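Local coordinates for GntR-family protein transcriptional regulator (Mycobacterium smegmatis, PDB 3F8M) that binds DNA as a GntR-family transcriptional repressor and shuts down the phosphate-uptake operon phnDCE when the cell has phosphate available, at residues G29-I32 against G33-F36; E164-L167 against Y168-I171. All coordinates share one frame; numbering follows the deposited sequence.

Interaction 1: residues G29-I32 against G33-F36; sequences GMRI and GDPF
Met30 lays its thioether over one face of the Phe36 ring, and this Met-aromatic contact is the tightly packed part of the loop. The bend at chi3 (81°) folds Met30 CE back over the ring, where it sits 4.0 Å from the centroid of Phe36, only 6° off the ring normal: a CH-pi contact. Met30 SD lies farther toward the rim, 3.9 Å from CZ of Phe36. A flexible, unbranched methionine can follow a flat ring in this way, and the buried phenylalanine is also packed by Leu23, Met26 and Leu27 of helix 15-29. In the winged helix-turn-helix domain this loop leads from helix 15-29 to helix 39-45, passing strand 72-75 of the wing, with which Gly33, Asp34 and Phe36 share backbone hydrogen bonds. Toward solvent the contact becomes polar. Arg31 to Asp34 form a type II turn; Gly33 suits its third position because, at its positive phi, a CB would jam against Ile32 O. Arg31 and Asp34 are joined twice: Asp34 N donates to Arg31 O at 3.0 Å, and Arg31 N to Asp34 OD2 at 2.8 Å, nearly straight at 172° but from well above the carboxylate plane. A water bridges Asp34 OD1 and Ile32 O, while the extended Arg31 side chain runs outward.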
ATOM      1  N   GLY A  29      -6.928 -30.923  -0.376  1.00 32.93           N
ATOM      2  CA  GLY A  29      -8.111 -31.645   0.066  1.00 31.52           C
ATOM      3  C   GLY A  29      -8.889 -31.019   1.203  1.00 29.67           C
ATOM      4  O   GLY A  29      -9.964 -31.508   1.560  1.00 29.91           O
ATOM      5  N   MET A  30      -8.366 -29.953   1.787  1.00 27.82           N
ATOM      6  CA  MET A  30      -9.005 -29.359   2.952  1.00 26.13           C
ATOM      7  C   MET A  30      -9.825 -28.134   2.561  1.00 25.89           C
ATOM      8  O   MET A  30      -9.648 -27.586   1.472  1.00 26.55           O
ATOM      9  CB  MET A  30      -7.957 -28.988   4.010  1.00 26.10           C
ATOM     10  CG  MET A  30      -7.154 -30.184   4.545  1.00 23.51           C
ATOM     11  SD  MET A  30      -5.605 -29.778   5.402  1.00 24.81           S
ATOM     12  CE  MET A  30      -6.184 -29.335   7.064  1.00 19.36           C
ATOM     13  N   ARG A  31     -10.704 -27.723   3.467  1.00 24.53           N
ATOM     14  CA  ARG A  31     -11.507 -26.508   3.322  0.70 24.55           C
ATOM     15  C   ARG A  31     -10.919 -25.387   4.135  1.00 24.58           C
ATOM     16  O   ARG A  31     -10.186 -25.629   5.099  1.00 23.97           O
ATOM     17  CB  ARG A  31     -12.923 -26.743   3.841  0.70 24.35           C
ATOM     18  CG  ARG A  31     -13.692 -27.764   3.041  0.70 25.26           C
ATOM     19  CD  ARG A  31     -15.016 -28.070   3.726  0.70 26.65           C
ATOM     20  NE  ARG A  31     -15.647 -29.244   3.144  0.70 28.14           N
ATOM     21  CZ  ARG A  31     -16.760 -29.814   3.596  0.70 27.86           C
ATOM     22  NH1 ARG A  31     -17.383 -29.339   4.669  0.70 28.77           N
ATOM     23  NH2 ARG A  31     -17.253 -30.867   2.969  0.70 30.53           N
ATOM     24  N   ILE A  32     -11.278 -24.151   3.788  1.00 22.51           N
ATOM     25  CA  ILE A  32     -10.888 -23.013   4.583  1.00 22.43           C
ATOM     26  C   ILE A  32     -11.389 -23.202   6.039  1.00 22.69           C
ATOM     27  O   ILE A  32     -12.529 -23.603   6.256  1.00 22.28           O
ATOM     28  CB  ILE A  32     -11.450 -21.722   3.926  1.00 22.14           C
ATOM     29  CG1 ILE A  32     -10.733 -21.498   2.576  1.00 24.13           C
ATOM     30  CG2 ILE A  32     -11.377 -20.558   4.881  1.00 22.37           C
ATOM     31  CD1 ILE A  32     -11.405 -20.425   1.635  1.00 29.83           C
ATOM     32  N   GLY A  33     -10.517 -22.989   7.018  1.00 21.49           N
ATOM     33  CA  GLY A  33     -10.871 -23.229   8.421  1.00 20.29           C
ATOM     34  C   GLY A  33     -10.490 -24.610   8.980  1.00 19.81           C
ATOM     35  O   GLY A  33     -10.442 -24.767  10.191  1.00 20.05           O
ATOM     36  N   ASP A  34     -10.141 -25.571   8.115  1.00 18.85           N
ATOM     37  CA  ASP A  34      -9.778 -26.939   8.580  1.00 17.85           C
ATOM     38  C   ASP A  34      -8.442 -26.907   9.363  1.00 18.45           C
ATOM     39  O   ASP A  34      -7.445 -26.345   8.862  1.00 17.79           O
ATOM     40  CB  ASP A  34      -9.610 -27.875   7.388  1.00 16.05           C
ATOM     41  CG  ASP A  34     -10.917 -28.408   6.856  1.00 17.10           C
ATOM     42  OD1 ASP A  34     -11.979 -28.141   7.461  1.00 19.67           O
ATOM     43  OD2 ASP A  34     -10.853 -29.137   5.852  1.00 16.60           O
ATOM     44  N   PRO A  35      -8.394 -27.545  10.560  1.00 19.15           N
ATOM     45  CA  PRO A  35      -7.108 -27.614  11.299  1.00 18.22           C
ATOM     46  C   PRO A  35      -6.199 -28.756  10.911  1.00 20.16           C
ATOM     47  O   PRO A  35      -6.685 -29.876  10.713  1.00 20.61           O
ATOM     48  CB  PRO A  35      -7.557 -27.817  12.752  1.00 18.43           C
ATOM     49  CG  PRO A  35      -8.865 -28.574  12.646  1.00 18.45           C
ATOM     50  CD  PRO A  35      -9.527 -28.099  11.346  1.00 17.93           C
ATOM     51  N   PHE A  36      -4.890 -28.480  10.818  1.00 19.90           N
ATOM     52  CA  PHE A  36      -3.893 -29.508  10.585  1.00 20.38           C
ATOM     53  C   PHE A  36      -3.760 -30.302  11.878  1.00 19.55           C
ATOM     54  O   PHE A  36      -4.022 -29.758  12.938  1.00 19.53           O
ATOM     55  CB  PHE A  36      -2.536 -28.858  10.243  1.00 20.45           C
ATOM     56  CG  PHE A  36      -2.439 -28.448   8.802  1.00 23.37           C
ATOM     57  CD1 PHE A  36      -1.925 -29.316   7.855  1.00 25.59           C
ATOM     58  CD2 PHE A  36      -2.933 -27.223   8.388  1.00 25.84           C
ATOM     59  CE1 PHE A  36      -1.891 -28.955   6.493  1.00 26.77           C
ATOM     60  CE2 PHE A  36      -2.882 -26.863   7.041  1.00 23.84           C
ATOM     61  CZ  PHE A  36      -2.366 -27.715   6.110  1.00 23.29           C
TER
HETATM   62  O   HOH W   1     -13.655 -25.892   7.678  1.00 25.87           O

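Interaction 2: residues E164-L167 against Y168-I171; sequences EASL and YAEI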
ATOM      1  N   GLU A 164     -15.304  -8.595 -18.977  1.00 26.94           N
ATOM      2  CA  GLU A 164     -14.681  -9.473 -17.988  1.00 26.77           C
ATOM      3  C   GLU A 164     -13.168  -9.578 -18.119  1.00 25.68           C
ATOM      4  O   GLU A 164     -12.506 -10.142 -17.235  1.00 25.70           O
ATOM      5  CB  GLU A 164     -15.324 -10.859 -18.027  1.00 27.69           C
ATOM      6  CG  GLU A 164     -16.831 -10.765 -17.919  1.00 29.86           C
ATOM      7  CD  GLU A 164     -17.470 -12.055 -17.462  1.00 36.89           C
ATOM      8  OE1 GLU A 164     -17.032 -13.132 -17.909  1.00 36.72           O
ATOM      9  OE2 GLU A 164     -18.413 -11.964 -16.648  1.00 40.03           O
ATOM     10  N   ALA A 165     -12.620  -8.985 -19.183  1.00 24.63           N
ATOM     11  CA  ALA A 165     -11.222  -9.135 -19.532  1.00 22.87           C
ATOM     12  C   ALA A 165     -10.365  -7.956 -19.076  1.00 21.72           C
ATOM     13  O   ALA A 165     -10.863  -7.002 -18.481  1.00 19.55           O
ATOM     14  CB  ALA A 165     -11.097  -9.343 -21.063  1.00 23.61           C
ATOM     15  N   SER A 166      -9.066  -8.019 -19.335  1.00 20.93           N
ATOM     16  CA  SER A 166      -8.183  -6.918 -18.919  1.00 21.24           C
ATOM     17  C   SER A 166      -8.408  -5.689 -19.820  1.00 21.32           C
ATOM     18  O   SER A 166      -8.250  -5.761 -21.042  1.00 20.47           O
ATOM     19  CB  SER A 166      -6.713  -7.362 -18.969  1.00 21.27           C
ATOM     20  OG  SER A 166      -5.865  -6.239 -19.034  1.00 21.88           O
ATOM     21  N   LEU A 167      -8.763  -4.551 -19.210  1.00 20.40           N
ATOM     22  CA  LEU A 167      -8.859  -3.301 -19.968  1.00 18.70           C
ATOM     23  C   LEU A 167      -7.462  -2.880 -20.471  1.00 19.24           C
ATOM     24  O   LEU A 167      -7.323  -2.300 -21.580  1.00 18.88           O
ATOM     25  CB  LEU A 167      -9.451  -2.182 -19.084  1.00 18.50           C
ATOM     26  CG  LEU A 167      -9.679  -0.823 -19.733  1.00 18.85           C
ATOM     27  CD1 LEU A 167     -10.624  -0.896 -20.974  1.00 20.29           C
ATOM     28  CD2 LEU A 167     -10.214   0.157 -18.695  1.00 18.32           C
ATOM     29  N   TYR A 168      -6.415  -3.184 -19.696  1.00 18.46           N
ATOM     30  CA  TYR A 168      -5.081  -2.772 -20.142  1.00 20.17           C
ATOM     31  C   TYR A 168      -4.693  -3.483 -21.450  1.00 19.41           C
ATOM     32  O   TYR A 168      -4.088  -2.884 -22.356  1.00 18.99           O
ATOM     33  CB  TYR A 168      -4.055  -3.068 -19.046  1.00 19.13           C
ATOM     34  CG  TYR A 168      -4.036  -2.047 -17.913  1.00 22.27           C
ATOM     35  CD1 TYR A 168      -5.133  -1.225 -17.650  1.00 21.31           C
ATOM     36  CD2 TYR A 168      -2.925  -1.941 -17.072  1.00 25.11           C
ATOM     37  CE1 TYR A 168      -5.112  -0.295 -16.618  1.00 23.03           C
ATOM     38  CE2 TYR A 168      -2.913  -1.035 -16.013  1.00 27.43           C
ATOM     39  CZ  TYR A 168      -3.998  -0.206 -15.805  1.00 26.57           C
ATOM     40  OH  TYR A 168      -3.949   0.713 -14.779  1.00 27.73           O
ATOM     41  N   ALA A 169      -5.083  -4.743 -21.574  1.00 19.82           N
ATOM     42  CA  ALA A 169      -4.791  -5.501 -22.813  1.00 20.63           C
ATOM     43  C   ALA A 169      -5.561  -4.901 -23.992  1.00 21.55           C
ATOM     44  O   ALA A 169      -5.029  -4.753 -25.100  1.00 20.60           O
ATOM     45  CB  ALA A 169      -5.132  -6.997 -22.630  1.00 21.92           C
ATOM     46  N   GLU A 170      -6.802  -4.507 -23.731  1.00 20.43           N
ATOM     47  CA  GLU A 170      -7.605  -3.865 -24.768  1.00 20.94           C
ATOM     48  C   GLU A 170      -7.013  -2.541 -25.199  1.00 20.30           C
ATOM     49  O   GLU A 170      -6.993  -2.216 -26.389  1.00 20.15           O
ATOM     50  CB  GLU A 170      -9.060  -3.684 -24.305  1.00 20.32           C
ATOM     51  CG  GLU A 170      -9.901  -2.783 -25.250  1.00 21.26           C
ATOM     52  CD  GLU A 170     -10.263  -3.485 -26.554  1.00 25.10           C
ATOM     53  OE1 GLU A 170     -10.212  -4.725 -26.566  1.00 24.90           O
ATOM     54  OE2 GLU A 170     -10.628  -2.806 -27.535  1.00 24.69           O
ATOM     55  N   ILE A 171      -6.562  -1.756 -24.233  1.00 19.09           N
ATOM     56  CA  ILE A 171      -5.932  -0.484 -24.554  1.00 19.34           C
ATOM     57  C   ILE A 171      -4.612  -0.699 -25.320  1.00 19.57           C
ATOM     58  O   ILE A 171      -4.349  -0.014 -26.330  1.00 20.03           O
ATOM     59  CB  ILE A 171      -5.823   0.450 -23.303  1.00 18.83           C
ATOM     60  CG1 ILE A 171      -7.209   0.934 -22.894  1.00 18.95           C
ATOM     61  CG2 ILE A 171      -4.837   1.661 -23.586  1.00 20.24           C
ATOM     62  CD1 ILE A 171      -7.334   1.693 -21.531  1.00 19.85           C
TER
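Ser166 reaches forward with its hydroxyl to Ala169 and so caps the first turn of helix 167-173. From Ser166 CB, which lies 4.0 Å from the methyl CB of Ala169, the side chain turns OG away from its own backbone N (chi1 160°) and toward the helix that follows. There Ser166 OG accepts a hydrogen bond from Ala169 N at 3.0 Å, with an angle of 158° at the hydrogen, and also touches CB of Tyr168. Serine suits this N-cap position: its side chain is short enough to fold back on the backbone and carries an acceptor for an amide that has no preceding helical turn to bond to. The main-chain pattern begins with a weak bond from Glu170 N to Ser166 O and becomes firm with Ile171 N to Leu167 O at 2.8 Å. One turn apart on the buried side, Leu167 and Ile171 bring branched aliphatic chains together obliquely, CG of Leu167 meeting CD1 of Ile171 at 3.9 Å; Leu157 of helix 157-160 packs on Leu167, and Phe178 on Ile171. The Tyr168 ring stacks with Phe178 and its OH is hydrogen-bonded to Arg211 of strand 206-214, linking the helix start to the six-stranded sheet of the UTRA domain. Glu170 CB touches Leu167 O at 3.5 Å, but its carboxylate is held by Thr160 and Arg174 instead. Helix amides that point toward the N terminus gather partial positive charge; the neutral oxygen of Ser166 answers it without a formal charge, so the cap should depend little on pH.

Following the chain from its N terminus, helix 15-29 runs directly into interaction 1, whose turn reverses the backbone before helix 39-45 and sets the loop beside strand 72-75 of the wing. More than a hundred residues later, after helix 157-160, the 164-167 loop enters helix 167-173 at interaction 2. Each contact closes within a single continuous stretch; they follow in series, neither nested nor crossing. The first ties helix and wing in the DNA-binding domain, the second starts a short helix within the UTRA domain, against its sheet. Their centres lie about 35 Å apart on opposite sides of the chain's centre, and they do not touch.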